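Local structure of oxysterol-binding protein homolog 1 (Saccharomyces cerevisiae, 5H28) at residues 86-91 with 113-118; 192-197 with 224-229. The protein transfers sterols and other lipids between membranes without vesicles, and uses this ankyrin-repeat domain, required for binding NVJ1, to reach the nucleus-vacuole junction. One frame throughout, in Å; residues are numbered along the deposited sequence.

Interaction 1: residues 86-91 with 113-118; sequences GNTPLH and DCVLNN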
ATOM      1  N   GLY A  86       2.156 -16.858   6.180  1.00  5.40           N
ATOM      2  CA  GLY A  86       2.146 -15.417   6.038  1.00  6.99           C
ATOM      3  C   GLY A  86       2.692 -15.011   4.680  1.00  5.92           C
ATOM      4  O   GLY A  86       2.860 -13.823   4.410  1.00  6.76           O
ATOM      5  N   ASN A  87       2.970 -15.994   3.825  1.00  6.53           N
ATOM      6  CA  ASN A  87       3.501 -15.709   2.495  1.00  5.98           C
ATOM      7  C   ASN A  87       2.434 -15.299   1.496  1.00  5.49           C
ATOM      8  O   ASN A  87       1.329 -15.841   1.487  1.00  6.43           O
ATOM      9  CB  ASN A  87       4.237 -16.922   1.918  1.00  5.67           C
ATOM     10  CG  ASN A  87       5.559 -17.179   2.597  1.00  4.28           C
ATOM     11  OD1 ASN A  87       6.311 -16.251   2.883  1.00  7.25           O
ATOM     12  ND2 ASN A  87       5.859 -18.454   2.847  1.00  7.66           N
ATOM     13  N   THR A  88       2.795 -14.347   0.644  1.00  6.07           N
ATOM     14  CA  THR A  88       1.917 -13.853  -0.412  1.00  6.60           C
ATOM     15  C   THR A  88       2.406 -14.507  -1.699  1.00  5.62           C
ATOM     16  O   THR A  88       3.450 -15.158  -1.709  1.00  4.82           O
ATOM     17  CB  THR A  88       2.072 -12.341  -0.606  1.00  6.59           C
ATOM     18  OG1 THR A  88       3.416 -12.061  -1.030  1.00  6.12           O
ATOM     19  CG2 THR A  88       1.787 -11.598   0.683  1.00  7.54           C
ATOM     20  N   PRO A  89       1.651 -14.353  -2.799  1.00  5.97           N
ATOM     21  CA  PRO A  89       2.090 -14.950  -4.061  1.00  4.84           C
ATOM     22  C   PRO A  89       3.463 -14.408  -4.461  1.00  3.85           C
ATOM     23  O   PRO A  89       4.272 -15.127  -5.045  1.00  5.73           O
ATOM     24  CB  PRO A  89       0.986 -14.537  -5.028  1.00  5.06           C
ATOM     25  CG  PRO A  89      -0.235 -14.597  -4.143  1.00  5.24           C
ATOM     26  CD  PRO A  89       0.253 -13.897  -2.891  1.00  6.83           C
ATOM     27  N   LEU A  90       3.718 -13.144  -4.134  1.00  4.39           N
ATOM     28  CA  LEU A  90       4.998 -12.515  -4.452  1.00  4.81           C
ATOM     29  C   LEU A  90       6.132 -13.193  -3.679  1.00  6.05           C
ATOM     30  O   LEU A  90       7.223 -13.373  -4.217  1.00  5.95           O
ATOM     31  CB  LEU A  90       4.953 -11.020  -4.125  1.00  5.59           C
ATOM     32  CG  LEU A  90       6.178 -10.192  -4.525  1.00  4.74           C
ATOM     33  CD1 LEU A  90       6.345 -10.179  -6.042  1.00  8.29           C
ATOM     34  CD2 LEU A  90       6.013  -8.773  -3.997  1.00  7.79           C
ATOM     35  N   HIS A  91       5.881 -13.570  -2.424  1.00  6.06           N
ATOM     36  CA  HIS A  91       6.902 -14.258  -1.631  1.00  4.00           C
ATOM     37  C   HIS A  91       7.250 -15.583  -2.299  1.00  5.21           C
ATOM     38  O   HIS A  91       8.419 -15.955  -2.409  1.00  4.55           O
ATOM     39  CB  HIS A  91       6.403 -14.594  -0.222  1.00  4.56           C
ATOM     40  CG  HIS A  91       6.420 -13.447   0.739  1.00  3.90           C
ATOM     41  ND1 HIS A  91       5.378 -12.553   0.848  1.00  5.17           N
ATOM     42  CD2 HIS A  91       7.322 -13.091   1.686  1.00  4.15           C
ATOM     43  CE1 HIS A  91       5.633 -11.701   1.825  1.00  5.73           C
ATOM     44  NE2 HIS A  91       6.805 -12.006   2.351  1.00  5.14           N
ATOM     45  N   ASP A 113       4.108  -5.003  -1.955  1.00  7.19           N
ATOM     46  CA  ASP A 113       5.353  -5.739  -1.790  1.00  6.96           C
ATOM     47  C   ASP A 113       5.988  -5.583  -0.412  1.00  7.61           C
ATOM     48  O   ASP A 113       7.101  -6.043  -0.190  1.00  9.22           O
ATOM     49  CB  ASP A 113       6.353  -5.339  -2.892  1.00  8.70           C
ATOM     50  CG  ASP A 113       6.694  -3.855  -2.881  1.00  7.89           C
ATOM     51  OD1 ASP A 113       5.920  -3.060  -2.313  1.00  9.17           O
ATOM     52  OD2 ASP A 113       7.739  -3.481  -3.464  1.00 10.40           O
ATOM     53  N   CYS A 114       5.273  -4.956   0.519  1.00  7.38           N
ATOM     54  CA  CYS A 114       5.806  -4.758   1.865  1.00  8.74           C
ATOM     55  C   CYS A 114       5.242  -5.722   2.899  1.00  8.15           C
ATOM     56  O   CYS A 114       5.585  -5.640   4.074  1.00 11.07           O
ATOM     57  CB  CYS A 114       5.557  -3.325   2.332  1.00 10.86           C
ATOM     58  SG  CYS A 114       6.517  -2.100   1.434  1.00 13.95           S
ATOM     59  N   VAL A 115       4.375  -6.631   2.471  1.00  6.43           N
ATOM     60  CA  VAL A 115       3.793  -7.598   3.392  1.00  5.37           C
ATOM     61  C   VAL A 115       4.884  -8.481   4.006  1.00  5.19           C
ATOM     62  O   VAL A 115       5.783  -8.955   3.311  1.00  6.63           O
ATOM     63  CB  VAL A 115       2.758  -8.493   2.671  1.00  5.24           C
ATOM     64  CG1 VAL A 115       2.213  -9.540   3.631  1.00  6.51           C
ATOM     65  CG2 VAL A 115       1.616  -7.637   2.130  1.00  9.08           C
ATOM     66  N   LEU A 116       4.803  -8.697   5.316  1.00  6.41           N
ATOM     67  CA  LEU A 116       5.780  -9.533   6.009  1.00  7.27           C
ATOM     68  C   LEU A 116       5.158 -10.893   6.294  1.00  7.42           C
ATOM     69  O   LEU A 116       3.982 -10.971   6.648  1.00  7.99           O
ATOM     70  CB  LEU A 116       6.188  -8.884   7.339  1.00  9.23           C
ATOM     71  CG  LEU A 116       6.744  -7.462   7.269  1.00 12.52           C
ATOM     72  CD1 LEU A 116       6.975  -6.923   8.675  1.00 14.40           C
ATOM     73  CD2 LEU A 116       8.028  -7.466   6.474  1.00 14.11           C
ATOM     74  N   ASN A 117       5.927 -11.964   6.120  1.00  7.22           N
ATOM     75  CA  ASN A 117       5.397 -13.289   6.423  1.00  6.51           C
ATOM     76  C   ASN A 117       5.621 -13.552   7.915  1.00  7.34           C
ATOM     77  O   ASN A 117       6.070 -12.656   8.636  1.00  7.38           O
ATOM     78  CB  ASN A 117       6.042 -14.381   5.539  1.00  7.22           C
ATOM     79  CG  ASN A 117       7.543 -14.515   5.737  1.00  5.84           C
ATOM     80  OD1 ASN A 117       8.108 -13.994   6.692  1.00  8.07           O
ATOM     81  ND2 ASN A 117       8.195 -15.241   4.828  1.00  6.25           N
ATOM     82  N   ASN A 118       5.302 -14.752   8.386  1.00  7.63           N
ATOM     83  CA  ASN A 118       5.454 -15.061   9.810  1.00  8.80           C
ATOM     84  C   ASN A 118       6.881 -14.948  10.329  1.00  8.72           C
ATOM     85  O   ASN A 118       7.091 -14.731  11.526  1.00 10.50           O
ATOM     86  CB  ASN A 118       4.897 -16.454  10.126  1.00  9.03           C
ATOM     87  CG  ASN A 118       3.386 -16.522   9.996  1.00 11.25           C
ATOM     88  OD1 ASN A 118       2.770 -17.535  10.328  1.00 19.03           O
ATOM     89  ND2 ASN A 118       2.781 -15.443   9.513  1.00 10.79           N
TER
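Asn117 meets Asn87 through a hydrogen bond between their amides: Asn117 ND2 donates to Asn87 OD1 over 2.9 Å, nearly straight at 164°. The acceptor lies in the amide plane of Asn117, whereas the two amide planes stand 61° apart, so the groups are twisted and not coplanar. Beside it the backbones close in on Gly86, whose O receives a CA-H...O contact from Asn117 CA at 3.3 Å. Gly86 has positive phi; a CB there would run into Asn117 CA and, given this backbone conformation, press on the carbonyl O of the preceding residue, which is reason enough for glycine. Further along, Thr88 CG2 packs on Val115 CG1 at 3.6 Å, and Leu90 CD2 rests on Asp113 CB at 3.6 Å. The His91 ring turns its edge to the opposite backbone, with CE1 3.1 Å from Val115 O.

That ring is fixed from two ends. Thr88 OG1 and His91 ND1 share a hydrogen bond of 2.8 Å, while His91 NE2 is hydrogen-bonded to Leu121 O. Thr88 OG1, placed between backbone N and carbonyl carbon (chi1 63°), also accepts from His91 N and thereby N-caps helix 89-95. This is the Thr-Pro-Leu-His signature of ankyrin repeats. Asn117 OD1 accepts from Leu121 N, so both ends of its amide are engaged. With Asn87 reduced to an alanine, Asn117 ND2 would probably lose this acceptor, leaving its amide held from the OD1 side, by Leu121 N.

Outward, Asp113 is bound by salt bridges to Arg171 and Arg140, and Asn87 O accepts from His46 NE2, a residue of helix 44-51. Leu90 packs against Val102, Leu105 and Leu106, which puts the contact between helix 89-95, its partner helix 99-106 and the loop leading to helix 130-156.

Interaction 2: residues 192-197 with 224-229; sequences EFVKKR and ELVRKV
Val194 and Leu225 join helix 189-196 of the third predicted ankyrin repeat to the loop that precedes helix 241-256, and the helix ends here in a Schellman motif. Arg197, with phi 68°, is its C-prime residue: Asp198 N reaches back to Phe193 O, and Arg197 N to Val194 O, the latter bond weak.

The apolar part turns on Val194. Its CG1, set anti to the backbone N (chi1 166°), reaches Leu225 CB at 3.9 Å and Val226 CG2 at the same distance. The side chains of Val194 and Leu225 cross at about a right angle, and it is the CG1 methyl of Val194 that makes these approaches. Val194 also touches Pro222, Cys202 and Leu246, and Val226 packs on Leu250, so the valines extend this patch to helix 241-256. On the solvent side, the aliphatic chain of Lys195 passes obliquely over Leu225: its CG lies 4.0 Å from Leu225 CD1, with CD and CE only slightly farther from the same methyl.

The charged groups lie round this patch. A bend at chi3 (-73°) turns the chain of Lys195 back toward Glu192, where NZ forms a salt bridge with OE2 at 2.7 Å. Arg197 and Arg227 approach loosely, Arg197 NE being 4.5 Å from Arg227 CD. Their like-charged ends, Arg197 NH1 and Arg227 NH1, are 5.7 Å apart and not in contact. The charge of Arg197 is met by a salt bridge from NE to Asp243 on helix 241-256, which would be expected to ease the proximity of the two guanidinium groups.

The polar link between the backbones is a water. It donates one hydrogen to Val194 O at 2.8 Å and the other to Leu225 O at 2.9 Å, bridging two carbonyl oxygens that have no donor to offer each other.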
ATOM      1  N   GLU A 192       5.382  22.465   5.507  1.00  6.47           N
ATOM      2  CA  GLU A 192       5.085  23.292   4.351  1.00  6.78           C
ATOM      3  C   GLU A 192       3.709  23.929   4.432  1.00  6.90           C
ATOM      4  O   GLU A 192       3.542  25.080   4.047  1.00  7.61           O
ATOM      5  CB  GLU A 192       5.220  22.481   3.062  1.00  8.82           C
ATOM      6  CG  GLU A 192       6.647  22.030   2.799  1.00 13.44           C
ATOM      7  CD  GLU A 192       7.640  23.170   2.931  1.00 13.93           C
ATOM      8  OE1 GLU A 192       7.500  24.171   2.197  1.00 14.28           O
ATOM      9  OE2 GLU A 192       8.562  23.073   3.768  1.00 15.42           O
ATOM     10  N   PHE A 193       2.720  23.208   4.950  1.00  7.05           N
ATOM     11  CA  PHE A 193       1.393  23.797   5.043  1.00  6.02           C
ATOM     12  C   PHE A 193       1.235  24.729   6.234  1.00  5.63           C
ATOM     13  O   PHE A 193       0.338  25.568   6.255  1.00  6.41           O
ATOM     14  CB  PHE A 193       0.323  22.708   5.000  1.00  7.22           C
ATOM     15  CG  PHE A 193       0.045  22.234   3.606  1.00  6.60           C
ATOM     16  CD1 PHE A 193      -0.761  22.987   2.752  1.00  8.10           C
ATOM     17  CD2 PHE A 193       0.654  21.086   3.111  1.00  9.20           C
ATOM     18  CE1 PHE A 193      -0.949  22.609   1.430  1.00  8.31           C
ATOM     19  CE2 PHE A 193       0.474  20.698   1.785  1.00  8.05           C
ATOM     20  CZ  PHE A 193      -0.330  21.462   0.941  1.00  9.00           C
ATOM     21  N   VAL A 194       2.115  24.596   7.219  1.00  6.12           N
ATOM     22  CA  VAL A 194       2.081  25.510   8.352  1.00  5.63           C
ATOM     23  C   VAL A 194       2.568  26.853   7.790  1.00  7.99           C
ATOM     24  O   VAL A 194       1.984  27.908   8.061  1.00  7.14           O
ATOM     25  CB  VAL A 194       3.018  25.035   9.486  1.00  5.58           C
ATOM     26  CG1 VAL A 194       3.229  26.155  10.493  1.00  8.79           C
ATOM     27  CG2 VAL A 194       2.403  23.835  10.190  1.00  8.17           C
ATOM     28  N   LYS A 195       3.624  26.804   6.983  1.00  7.64           N
ATOM     29  CA  LYS A 195       4.165  28.013   6.367  1.00  8.40           C
ATOM     30  C   LYS A 195       3.167  28.622   5.381  1.00  8.13           C
ATOM     31  O   LYS A 195       3.105  29.844   5.230  1.00  8.92           O
ATOM     32  CB  LYS A 195       5.494  27.705   5.665  1.00 10.44           C
ATOM     33  CG  LYS A 195       6.618  27.392   6.652  1.00 13.77           C
ATOM     34  CD  LYS A 195       7.949  27.100   5.979  1.00 16.26           C
ATOM     35  CE  LYS A 195       7.964  25.734   5.309  1.00 17.30           C
ATOM     36  NZ  LYS A 195       9.328  25.395   4.811  1.00 17.97           N
ATOM     37  N   LYS A 196       2.372  27.770   4.731  1.00  7.86           N
ATOM     38  CA  LYS A 196       1.370  28.229   3.767  1.00  8.44           C
ATOM     39  C   LYS A 196       0.169  28.818   4.512  1.00  9.31           C
ATOM     40  O   LYS A 196      -0.616  29.577   3.942  1.00 10.04           O
ATOM     41  CB  LYS A 196       0.916  27.058   2.882  1.00  9.24           C
ATOM     42  CG  LYS A 196       0.195  27.456   1.589  1.00  8.18           C
ATOM     43  CD  LYS A 196      -0.135  26.223   0.750  1.00 10.96           C
ATOM     44  CE  LYS A 196      -0.587  26.586  -0.663  1.00 12.72           C
ATOM     45  NZ  LYS A 196      -1.845  27.379  -0.682  1.00 14.39           N
ATOM     46  N   ARG A 197       0.040  28.459   5.788  1.00  8.52           N
ATOM     47  CA  ARG A 197      -1.044  28.927   6.647  1.00  9.48           C
ATOM     48  C   ARG A 197      -2.412  28.370   6.240  1.00  9.47           C
ATOM     49  O   ARG A 197      -3.450  29.000   6.460  1.00  9.40           O
ATOM     50  CB  ARG A 197      -1.054  30.462   6.689  1.00 11.16           C
ATOM     51  CG  ARG A 197       0.230  31.030   7.292  1.00 13.23           C
ATOM     52  CD  ARG A 197       0.346  32.547   7.201  1.00 16.49           C
ATOM     53  NE  ARG A 197      -0.553  33.254   8.110  1.00 17.67           N
ATOM     54  CZ  ARG A 197      -1.675  33.861   7.736  1.00 18.54           C
ATOM     55  NH1 ARG A 197      -2.426  34.480   8.636  1.00 18.95           N
ATOM     56  NH2 ARG A 197      -2.044  33.850   6.461  1.00 19.04           N
ATOM     57  N   GLU A 224       7.344  25.916  15.251  1.00 10.33           N
ATOM     58  CA  GLU A 224       8.331  26.978  15.130  1.00 10.89           C
ATOM     59  C   GLU A 224       8.217  27.713  13.797  1.00 11.22           C
ATOM     60  O   GLU A 224       8.909  28.701  13.565  1.00 11.75           O
ATOM     61  CB  GLU A 224       9.738  26.399  15.304  1.00 12.38           C
ATOM     62  CG  GLU A 224       9.903  25.623  16.602  1.00 13.93           C
ATOM     63  CD  GLU A 224      11.274  24.991  16.744  1.00 14.55           C
ATOM     64  OE1 GLU A 224      11.743  24.360  15.773  1.00 12.44           O
ATOM     65  OE2 GLU A 224      11.876  25.114  17.833  1.00 16.47           O
ATOM     66  N   LEU A 225       7.332  27.232  12.929  1.00 10.67           N
ATOM     67  CA  LEU A 225       7.128  27.846  11.621  1.00 11.94           C
ATOM     68  C   LEU A 225       5.886  28.733  11.599  1.00 11.87           C
ATOM     69  O   LEU A 225       5.531  29.312  10.567  1.00 12.42           O
ATOM     70  CB  LEU A 225       7.040  26.760  10.548  1.00 12.67           C
ATOM     71  CG  LEU A 225       8.329  25.942  10.401  1.00 13.01           C
ATOM     72  CD1 LEU A 225       8.121  24.826   9.386  1.00 15.47           C
ATOM     73  CD2 LEU A 225       9.473  26.854   9.968  1.00 15.34           C
ATOM     74  N   VAL A 226       5.218  28.823  12.744  1.00 12.06           N
ATOM     75  CA  VAL A 226       4.042  29.671  12.880  1.00 12.97           C
ATOM     76  C   VAL A 226       4.573  31.089  13.084  1.00 14.66           C
ATOM     77  O   VAL A 226       5.649  31.269  13.660  1.00 13.97           O
ATOM     78  CB  VAL A 226       3.203  29.271  14.119  1.00 12.34           C
ATOM     79  CG1 VAL A 226       2.064  30.257  14.325  1.00 14.94           C
ATOM     80  CG2 VAL A 226       2.649  27.867  13.943  1.00 12.30           C
ATOM     81  N   ARG A 227       3.841  32.087  12.595  1.00 15.40           N
ATOM     82  CA  ARG A 227       4.259  33.477  12.766  1.00 18.22           C
ATOM     83  C   ARG A 227       4.469  33.746  14.249  1.00 18.91           C
ATOM     84  O   ARG A 227       3.686  33.296  15.084  1.00 17.99           O
ATOM     85  CB  ARG A 227       3.197  34.446  12.243  1.00 19.97           C
ATOM     86  CG  ARG A 227       3.097  34.565  10.735  1.00 23.19           C
ATOM     87  CD  ARG A 227       2.306  35.820  10.383  1.00 24.53           C
ATOM     88  NE  ARG A 227       3.021  37.033  10.777  1.00 25.88           N
ATOM     89  CZ  ARG A 227       2.458  38.228  10.925  1.00 26.96           C
ATOM     90  NH1 ARG A 227       1.157  38.385  10.717  1.00 26.98           N
ATOM     91  NH2 ARG A 227       3.197  39.273  11.275  1.00 27.29           N
ATOM     92  N   LYS A 228       5.526  34.480  14.573  1.00 19.90           N
ATOM     93  CA  LYS A 228       5.825  34.797  15.963  1.00 23.75           C
ATOM     94  C   LYS A 228       4.843  35.827  16.512  1.00 26.28           C
ATOM     95  O   LYS A 228       5.099  37.028  16.443  1.00 28.47           O
ATOM     96  CB  LYS A 228       7.251  35.342  16.085  1.00 24.58           C
ATOM     97  CG  LYS A 228       8.335  34.448  15.498  1.00 27.14           C
ATOM     98  CD  LYS A 228       8.363  33.073  16.150  1.00 28.51           C
ATOM     99  CE  LYS A 228       9.629  32.317  15.771  1.00 29.32           C
ATOM    100  NZ  LYS A 228       9.836  32.266  14.298  1.00 31.26           N
ATOM    101  N   VAL A 229       3.722  35.362  17.052  1.00 27.08           N
ATOM    102  CA  VAL A 229       2.733  36.277  17.610  1.00 29.43           C
ATOM    103  C   VAL A 229       2.498  35.986  19.093  1.00 29.20           C
ATOM    104  O   VAL A 229       2.649  34.850  19.544  1.00 29.66           O
ATOM    105  CB  VAL A 229       1.398  36.200  16.838  1.00 30.03           C
ATOM    106  CG1 VAL A 229       0.619  34.959  17.241  1.00 30.63           C
ATOM    107  CG2 VAL A 229       0.601  37.460  17.083  1.00 31.58           C
TER
HETATM  108  O   HOH W   1       3.156  30.221   9.212  1.00  9.83           O

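Interaction 1 closes before interaction 2 opens, so the two follow in series along the alpha-helical ankyrin domain, which has no strands. Their centres are 42 Å apart and their nearest atoms about 24 Å, on opposite sides of the chain's centre. Each ties a helix, 89-95 or 189-196, to a loop beyond the next helix, 99-106 or 199-207, and each such loop comes before a further helix, 130-156 or 241-256. They share no helix, and helices 130-156, 160-167 and 172-175 come between them in sequence. Interaction 1 is buried and interaction 2 only partly. The same layout twice is consistent with local packing repeated along an elongated domain whose repeats are required for interacting with NVJ1.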